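Local coordinates for adenosine monophosphate-protein transferase vopS (Vibrio parahaemolyticus, PDB 3LET) that transfers AMP from ATP to a threonine of host Rho GTPases, blocking their interaction with downstream effectors and so inhibiting actin assembly in infected cells, at residues Trp175-Ser180 and Asn189-Leu194; Glu212-Leu217 and Gly282-Met287. All coordinates share one frame; numbering follows the deposited sequence.

Interaction 1. Residues Trp175-Ser180 and Asn189-Leu194; sequences WIINAS and NITSLL
Ile-177 and Ile-190 are the nearest pair by CA atoms, 7.0 Å apart, where two helical segments run roughly antiparallel, their axes approaching to 10.0 Å at an angle of 146°. With chi1 at -71° placing CG1 beside the backbone N, the CG2 branch of Ile-190 is left anti to that N and is the one that enters between Ile-176 and Ile-177. It lies 3.7 Å from Ile-176 CG2 and 4.0 Å from Ile-177 CG1. One turn further on, Leu-194 extends the apolar seam, its CD2 meeting Ile-176 CD1 at 4.1 Å. Ile-177 CD1 also rests 3.4 Å from Thr-191 OG1, a van der Waals contact of a methyl with a hydroxyl that is hydrogen-bonded to Ala-187 O within its own helix. Ser-180 closes the end of helix 168-179: its OG bonds back to Ile-176 O at 2.9 Å from above the carbonyl plane, and Ser-180 N shares the same acceptor. No hydrogen bond joins the segments, so aliphatic packing carries the contact. Helices 168-179 and 184-199 thus form an alpha-hairpin; Ile-176 and Leu-194 also touch helix 281-295, placing the hairpin against the Fic-fold helix that carries Arg-286, a probable ATP-binding residue.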
ATOM      1  N   TRP A 175     -18.994 -19.209  -0.121  1.00 11.25           N
ATOM      2  CA  TRP A 175     -17.983 -19.049   0.917  1.00 11.54           C
ATOM      3  C   TRP A 175     -17.670 -17.573   1.067  1.00 12.64           C
ATOM      4  O   TRP A 175     -17.658 -17.053   2.177  1.00 14.01           O
ATOM      5  CB  TRP A 175     -16.724 -19.816   0.549  1.00  9.98           C
ATOM      6  CG  TRP A 175     -15.579 -19.571   1.503  1.00 10.39           C
ATOM      7  CD1 TRP A 175     -15.484 -19.949   2.834  1.00 15.52           C
ATOM      8  CD2 TRP A 175     -14.351 -18.941   1.175  1.00 11.89           C
ATOM      9  NE1 TRP A 175     -14.258 -19.560   3.341  1.00 16.77           N
ATOM     10  CE2 TRP A 175     -13.548 -18.950   2.342  1.00 15.05           C
ATOM     11  CE3 TRP A 175     -13.838 -18.378  -0.003  1.00 14.86           C
ATOM     12  CZ2 TRP A 175     -12.278 -18.385   2.361  1.00 15.74           C
ATOM     13  CZ3 TRP A 175     -12.571 -17.830   0.027  1.00 13.49           C
ATOM     14  CH2 TRP A 175     -11.818 -17.832   1.198  1.00 15.04           C
ATOM     15  N   ILE A 176     -17.429 -16.905  -0.051  1.00 15.55           N
ATOM     16  CA  ILE A 176     -17.112 -15.469   0.006  1.00 13.75           C
ATOM     17  C   ILE A 176     -18.304 -14.693   0.595  1.00 16.80           C
ATOM     18  O   ILE A 176     -18.146 -13.851   1.476  1.00 13.17           O
ATOM     19  CB  ILE A 176     -16.762 -14.921  -1.400  1.00 11.14           C
ATOM     20  CG1 ILE A 176     -15.556 -15.665  -1.993  1.00 13.37           C
ATOM     21  CG2 ILE A 176     -16.432 -13.409  -1.313  1.00 15.86           C
ATOM     22  CD1 ILE A 176     -15.356 -15.410  -3.495  1.00 19.48           C
ATOM     23  N   ILE A 177     -19.499 -14.984   0.089  1.00 11.63           N
ATOM     24  CA  ILE A 177     -20.707 -14.274   0.482  1.00 12.04           C
ATOM     25  C   ILE A 177     -20.920 -14.425   1.972  1.00 17.25           C
ATOM     26  O   ILE A 177     -21.239 -13.455   2.656  1.00 15.91           O
ATOM     27  CB  ILE A 177     -21.942 -14.802  -0.298  1.00 16.67           C
ATOM     28  CG1 ILE A 177     -21.896 -14.284  -1.739  1.00 15.55           C
ATOM     29  CG2 ILE A 177     -23.272 -14.363   0.380  1.00 15.94           C
ATOM     30  CD1 ILE A 177     -22.841 -15.046  -2.743  1.00 16.96           C
ATOM     31  N   ASN A 178     -20.708 -15.637   2.489  1.00 15.71           N
ATOM     32  CA  ASN A 178     -20.913 -15.907   3.907  1.00 15.52           C
ATOM     33  C   ASN A 178     -19.899 -15.209   4.799  1.00 15.53           C
ATOM     34  O   ASN A 178     -20.243 -14.668   5.864  1.00 19.86           O
ATOM     35  CB  ASN A 178     -20.833 -17.404   4.171  1.00 21.54           C
ATOM     36  CG  ASN A 178     -21.124 -17.747   5.611  1.00 34.09           C
ATOM     37  OD1 ASN A 178     -22.265 -17.673   6.056  1.00 32.73           O
ATOM     38  ND2 ASN A 178     -20.089 -18.104   6.349  1.00 25.14           N
ATOM     39  N   ALA A 179     -18.656 -15.183   4.344  1.00 19.90           N
ATOM     40  CA  ALA A 179     -17.591 -14.544   5.102  1.00 21.20           C
ATOM     41  C   ALA A 179     -17.779 -13.019   5.192  1.00 18.10           C
ATOM     42  O   ALA A 179     -17.361 -12.397   6.179  1.00 23.04           O
ATOM     43  CB  ALA A 179     -16.227 -14.898   4.496  1.00 19.51           C
ATOM     44  N   SER A 180     -18.400 -12.417   4.177  1.00 14.51           N
ATOM     45  CA  SER A 180     -18.649 -10.968   4.154  1.00 22.05           C
ATOM     46  C   SER A 180     -20.041 -10.637   4.684  1.00 19.18           C
ATOM     47  O   SER A 180     -20.444  -9.462   4.678  1.00 18.83           O
ATOM     48  CB  SER A 180     -18.571 -10.412   2.716  1.00 25.71           C
ATOM     49  OG  SER A 180     -17.559 -11.038   1.946  1.00 40.52           O
ATOM     50  N   ASN A 189     -23.431  -9.419  -6.845  1.00 21.36           N
ATOM     51  CA  ASN A 189     -22.251  -8.813  -7.477  1.00 18.47           C
ATOM     52  C   ASN A 189     -21.016  -9.686  -7.224  1.00 19.76           C
ATOM     53  O   ASN A 189     -20.209  -9.930  -8.119  1.00 18.25           O
ATOM     54  CB  ASN A 189     -22.010  -7.408  -6.906  1.00 25.81           C
ATOM     55  CG  ASN A 189     -20.845  -6.685  -7.579  1.00 25.17           C
ATOM     56  OD1 ASN A 189     -20.759  -6.626  -8.802  1.00 29.50           O
ATOM     57  ND2 ASN A 189     -19.966  -6.098  -6.770  1.00 19.65           N
ATOM     58  N   ILE A 190     -20.867 -10.148  -5.988  1.00 16.88           N
ATOM     59  CA  ILE A 190     -19.759 -11.056  -5.648  1.00 18.81           C
ATOM     60  C   ILE A 190     -19.794 -12.286  -6.570  1.00 17.63           C
ATOM     61  O   ILE A 190     -18.772 -12.689  -7.126  1.00 17.23           O
ATOM     62  CB  ILE A 190     -19.854 -11.499  -4.185  1.00 17.81           C
ATOM     63  CG1 ILE A 190     -19.509 -10.317  -3.270  1.00 17.10           C
ATOM     64  CG2 ILE A 190     -18.932 -12.701  -3.931  1.00 20.18           C
ATOM     65  CD1 ILE A 190     -19.917 -10.501  -1.787  1.00 14.90           C
ATOM     66  N   THR A 191     -20.968 -12.893  -6.712  1.00 13.62           N
ATOM     67  CA  THR A 191     -21.108 -14.056  -7.593  1.00 14.28           C
ATOM     68  C   THR A 191     -20.782 -13.742  -9.064  1.00 21.07           C
ATOM     69  O   THR A 191     -20.040 -14.485  -9.716  1.00 19.69           O
ATOM     70  CB  THR A 191     -22.521 -14.609  -7.528  1.00 15.78           C
ATOM     71  OG1 THR A 191     -22.805 -14.977  -6.174  1.00 15.83           O
ATOM     72  CG2 THR A 191     -22.641 -15.846  -8.442  1.00 20.83           C
ATOM     73  N   SER A 192     -21.310 -12.635  -9.589  1.00 17.76           N
ATOM     74  CA  SER A 192     -21.017 -12.265 -10.984  1.00 24.19           C
ATOM     75  C   SER A 192     -19.528 -12.015 -11.206  1.00 19.01           C
ATOM     76  O   SER A 192     -18.976 -12.449 -12.219  1.00 17.26           O
ATOM     77  CB  SER A 192     -21.771 -11.002 -11.419  1.00 27.56           C
ATOM     78  OG  SER A 192     -23.152 -11.102 -11.118  1.00 48.75           O
ATOM     79  N   LEU A 193     -18.891 -11.303 -10.279  1.00 16.44           N
ATOM     80  CA  LEU A 193     -17.471 -10.973 -10.435  1.00 17.62           C
ATOM     81  C   LEU A 193     -16.631 -12.235 -10.378  1.00 16.31           C
ATOM     82  O   LEU A 193     -15.645 -12.379 -11.089  1.00 12.42           O
ATOM     83  CB  LEU A 193     -16.992  -9.958  -9.380  1.00 15.97           C
ATOM     84  CG  LEU A 193     -17.435  -8.502  -9.617  1.00 26.78           C
ATOM     85  CD1 LEU A 193     -17.124  -7.619  -8.402  1.00 21.81           C
ATOM     86  CD2 LEU A 193     -16.772  -7.928 -10.871  1.00 25.18           C
ATOM     87  N   LEU A 194     -17.028 -13.171  -9.538  1.00 16.62           N
ATOM     88  CA  LEU A 194     -16.243 -14.380  -9.398  1.00 15.41           C
ATOM     89  C   LEU A 194     -16.305 -15.183 -10.714  1.00 17.99           C
ATOM     90  O   LEU A 194     -15.280 -15.690 -11.209  1.00 21.38           O
ATOM     91  CB  LEU A 194     -16.783 -15.220  -8.252  1.00 18.53           C
ATOM     92  CG  LEU A 194     -16.058 -16.542  -8.023  1.00 22.52           C
ATOM     93  CD1 LEU A 194     -14.564 -16.366  -7.752  1.00 18.58           C
ATOM     94  CD2 LEU A 194     -16.739 -17.246  -6.842  1.00 23.51           C
TER

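Interaction 2. Residues Glu212-Leu217 and Gly282-Met287; sequences ELHARL and GRMGRM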
ATOM      1  N   GLU A 212      -8.733  -2.477 -10.182  0.91 13.75           N
ATOM      2  CA  GLU A 212      -9.957  -2.476 -10.996  1.00 20.43           C
ATOM      3  C   GLU A 212     -10.986  -3.458 -10.443  1.00 19.24           C
ATOM      4  O   GLU A 212     -12.159  -3.140 -10.326  1.00 16.51           O
ATOM      5  CB  GLU A 212      -9.659  -2.819 -12.442  1.00 27.44           C
ATOM      6  CG  GLU A 212      -8.829  -1.774 -13.144  1.00 36.73           C
ATOM      7  CD  GLU A 212      -8.621  -2.105 -14.615  1.00 47.28           C
ATOM      8  OE1 GLU A 212      -9.614  -2.504 -15.276  1.00 45.54           O
ATOM      9  OE2 GLU A 212      -7.464  -1.969 -15.089  1.00 51.37           O
ATOM     10  N   LEU A 213     -10.539  -4.645 -10.073  1.00 13.95           N
ATOM     11  CA  LEU A 213     -11.444  -5.624  -9.454  1.00 13.48           C
ATOM     12  C   LEU A 213     -11.994  -5.062  -8.151  1.00 15.87           C
ATOM     13  O   LEU A 213     -13.187  -5.099  -7.902  1.00 19.25           O
ATOM     14  CB  LEU A 213     -10.707  -6.941  -9.191  1.00 15.07           C
ATOM     15  CG  LEU A 213     -11.481  -7.980  -8.370  1.00 19.86           C
ATOM     16  CD1 LEU A 213     -12.862  -8.310  -8.994  1.00 15.62           C
ATOM     17  CD2 LEU A 213     -10.620  -9.252  -8.219  1.00 19.26           C
ATOM     18  N   HIS A 214     -11.104  -4.546  -7.304  1.00 12.23           N
ATOM     19  CA  HIS A 214     -11.511  -4.011  -6.014  1.00 15.61           C
ATOM     20  C   HIS A 214     -12.589  -2.922  -6.169  1.00 17.67           C
ATOM     21  O   HIS A 214     -13.564  -2.889  -5.406  1.00 17.16           O
ATOM     22  CB  HIS A 214     -10.261  -3.460  -5.310  1.00 12.99           C
ATOM     23  CG  HIS A 214     -10.545  -2.811  -3.997  1.00 17.32           C
ATOM     24  ND1 HIS A 214     -10.692  -1.451  -3.861  1.00 21.26           N
ATOM     25  CD2 HIS A 214     -10.687  -3.334  -2.756  1.00 16.83           C
ATOM     26  CE1 HIS A 214     -10.928  -1.158  -2.592  1.00 23.42           C
ATOM     27  NE2 HIS A 214     -10.923  -2.281  -1.902  1.00 24.05           N
ATOM     28  N   ALA A 215     -12.412  -2.041  -7.154  1.00 16.46           N
ATOM     29  CA  ALA A 215     -13.351  -0.946  -7.392  1.00 26.86           C
ATOM     30  C   ALA A 215     -14.775  -1.443  -7.690  1.00 24.52           C
ATOM     31  O   ALA A 215     -15.746  -0.792  -7.313  1.00 21.93           O
ATOM     32  CB  ALA A 215     -12.850  -0.041  -8.531  1.00 31.42           C
ATOM     33  N   ARG A 216     -14.893  -2.594  -8.353  1.00 15.36           N
ATOM     34  CA  ARG A 216     -16.192  -3.169  -8.680  1.00 19.84           C
ATOM     35  C   ARG A 216     -16.719  -4.042  -7.553  1.00 21.32           C
ATOM     36  O   ARG A 216     -17.921  -4.171  -7.364  1.00 21.09           O
ATOM     37  CB  ARG A 216     -16.092  -3.958  -9.988  1.00 20.08           C
ATOM     38  CG  ARG A 216     -15.828  -3.038 -11.186  1.00 31.96           C
ATOM     39  CD  ARG A 216     -15.631  -3.818 -12.478  1.00 31.98           C
ATOM     40  NE  ARG A 216     -16.818  -4.605 -12.786  1.00 29.33           N
ATOM     41  CZ  ARG A 216     -16.823  -5.737 -13.488  1.00 35.92           C
ATOM     42  NH1 ARG A 216     -15.707  -6.248 -13.970  1.00 31.77           N
ATOM     43  NH2 ARG A 216     -17.957  -6.366 -13.710  1.00 36.05           N
ATOM     44  N   LEU A 217     -15.810  -4.602  -6.767  1.00 14.97           N
ATOM     45  CA  LEU A 217     -16.199  -5.508  -5.702  1.00 16.11           C
ATOM     46  C   LEU A 217     -16.613  -4.755  -4.434  1.00 24.76           C
ATOM     47  O   LEU A 217     -17.482  -5.211  -3.695  1.00 24.98           O
ATOM     48  CB  LEU A 217     -15.039  -6.435  -5.390  1.00 20.98           C
ATOM     49  CG  LEU A 217     -15.200  -7.428  -4.252  1.00 21.90           C
ATOM     50  CD1 LEU A 217     -16.340  -8.421  -4.573  1.00 18.26           C
ATOM     51  CD2 LEU A 217     -13.864  -8.164  -4.032  1.00 24.61           C
ATOM     52  N   GLY A 282     -10.532  -7.997   3.344  1.00 16.81           N
ATOM     53  CA  GLY A 282     -11.016  -9.353   3.562  1.00 18.73           C
ATOM     54  C   GLY A 282     -11.756  -9.842   2.316  1.00 18.16           C
ATOM     55  O   GLY A 282     -11.530 -10.965   1.826  1.00 14.75           O
ATOM     56  N   ARG A 283     -12.604  -8.977   1.758  1.00 15.72           N
ATOM     57  CA  ARG A 283     -13.355  -9.338   0.552  1.00 14.88           C
ATOM     58  C   ARG A 283     -12.405  -9.591  -0.604  1.00 12.73           C
ATOM     59  O   ARG A 283     -12.591 -10.544  -1.349  1.00 18.10           O
ATOM     60  CB  ARG A 283     -14.287  -8.190   0.128  1.00 19.12           C
ATOM     61  CG  ARG A 283     -15.562  -8.163   0.923  1.00 25.79           C
ATOM     62  CD  ARG A 283     -16.370  -6.931   0.567  1.00 30.68           C
ATOM     63  NE  ARG A 283     -17.624  -6.952   1.298  1.00 32.96           N
ATOM     64  CZ  ARG A 283     -18.825  -6.904   0.737  1.00 32.98           C
ATOM     65  NH1 ARG A 283     -18.940  -6.795  -0.579  1.00 21.46           N
ATOM     66  NH2 ARG A 283     -19.908  -6.935   1.505  1.00 27.75           N
ATOM     67  N   MET A 284     -11.401  -8.736  -0.777  1.00 13.18           N
ATOM     68  CA  MET A 284     -10.462  -8.937  -1.881  1.00 13.72           C
ATOM     69  C   MET A 284      -9.657 -10.209  -1.704  1.00 11.48           C
ATOM     70  O   MET A 284      -9.436 -10.953  -2.675  1.00 14.55           O
ATOM     71  CB  MET A 284      -9.479  -7.774  -2.027  1.00 13.36           C
ATOM     72  CG  MET A 284     -10.001  -6.635  -2.906  1.00 26.88           C
ATOM     73  SD  MET A 284     -10.316  -7.175  -4.616  1.00 21.50           S
ATOM     74  CE  MET A 284      -8.681  -7.182  -5.371  1.00 19.45           C
ATOM     75  N   GLY A 285      -9.147 -10.415  -0.493  1.00  9.84           N
ATOM     76  CA  GLY A 285      -8.296 -11.576  -0.221  1.00 11.82           C
ATOM     77  C   GLY A 285      -9.029 -12.882  -0.488  1.00 18.15           C
ATOM     78  O   GLY A 285      -8.498 -13.815  -1.121  1.00 11.00           O
ATOM     79  N   ARG A 286     -10.263 -12.958  -0.021  1.00 15.03           N
ATOM     80  CA  ARG A 286     -11.102 -14.146  -0.296  1.00 14.66           C
ATOM     81  C   ARG A 286     -11.467 -14.276  -1.762  1.00 14.34           C
ATOM     82  O   ARG A 286     -11.480 -15.369  -2.301  1.00 13.06           O
ATOM     83  CB  ARG A 286     -12.370 -14.095   0.558  1.00 12.84           C
ATOM     84  CG  ARG A 286     -12.031 -14.168   2.034  1.00 15.13           C
ATOM     85  CD  ARG A 286     -13.210 -14.592   2.918  1.00 18.43           C
ATOM     86  NE  ARG A 286     -12.759 -14.614   4.318  1.00 19.13           N
ATOM     87  CZ  ARG A 286     -12.749 -13.546   5.097  1.00 25.70           C
ATOM     88  NH1 ARG A 286     -13.220 -12.394   4.634  1.00 27.20           N
ATOM     89  NH2 ARG A 286     -12.283 -13.624   6.336  1.00 32.43           N
ATOM     90  N   MET A 287     -11.760 -13.160  -2.424  1.00 13.17           N
ATOM     91  CA  MET A 287     -12.059 -13.239  -3.851  1.00 13.01           C
ATOM     92  C   MET A 287     -10.812 -13.721  -4.607  1.00 11.75           C
ATOM     93  O   MET A 287     -10.917 -14.577  -5.494  1.00 12.91           O
ATOM     94  CB  MET A 287     -12.557 -11.879  -4.364  1.00 12.78           C
ATOM     95  CG  MET A 287     -12.688 -11.767  -5.880  1.00 19.35           C
ATOM     96  SD  MET A 287     -14.085 -12.769  -6.489  1.00 20.96           S
ATOM     97  CE  MET A 287     -15.474 -11.709  -6.020  1.00 21.26           C
TER
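His-214 and Met-284 are the closest pair of CA atoms, 6.5 Å apart, in two helical segments whose axes pass 10.4 Å apart at an angle of 119°, a steep crossing in which side chains interleave. Leu-217 and Met-284 bury the most surface. The Met-284 chain is bent at both chi2 (-62°) and chi3, which turns its end toward helix 207-217: CG comes to the edge of the His-214 ring, 3.4 Å from CD2 and in the ring plane, while SD sits 3.7 Å from Leu-217 CD2. The sulfur too is at the ring edge, 5.2 Å from the centroid of His-214, so the Met-aromatic contact does not use the ring face. Leu-213 slides past Met-284 in the opposite sense, with CG 4.0 Å from SD, and reaches Met-287 CG with its CD2. Leu-217 uses both branches: CD2 faces Met-284 and the CB of Met-287, whereas CD1 meets Met-287 CE at 3.7 Å. Arg-283 NH1 approaches Leu-217 O at the guanidinium edge without a hydrogen bond across the segments; its NH2 forms a salt bridge with Asp-186. The His-214 ring stacks with Phe-277, and NE2 is hydrogen-bonded to Asp-279 O, both in the Fic motif, HPFx(D/E)GN(G/K)R in its usual form, whose last residues start helix 281-295. The chemistry is therefore divided: leucine and methionine chains make a buried apolar interface, while His-214 NE2 and Arg-283 NH1 and NH2 find partners beyond it, and His-214 probably helps position the Fic loop relative to helix 207-217.

How the interactions relate
Interactions 1 and 2 lie with their centres about 9 Å apart and share a continuous core: the hairpin of interaction 1 packs on both helices of interaction 2. Helices 184-199 and 207-217, consecutive in the chain, meet through a probable hydrogen bond from Asn-189 ND2 to Arg-216 O (2.9 Å), with Leu-193 CD1 packed 3.5 Å from Leu-217 CA. Near the probable ATP-binding residues, Ala-179 CB touches Arg-286 CD at 3.4 Å, and the Ile-176 side chain is about 4 Å from that of Arg-286. Gly-282 and Arg-286, probable ATP-binding residues, belong to the 282-287 segment, so both contacts pack against the helix that carries them.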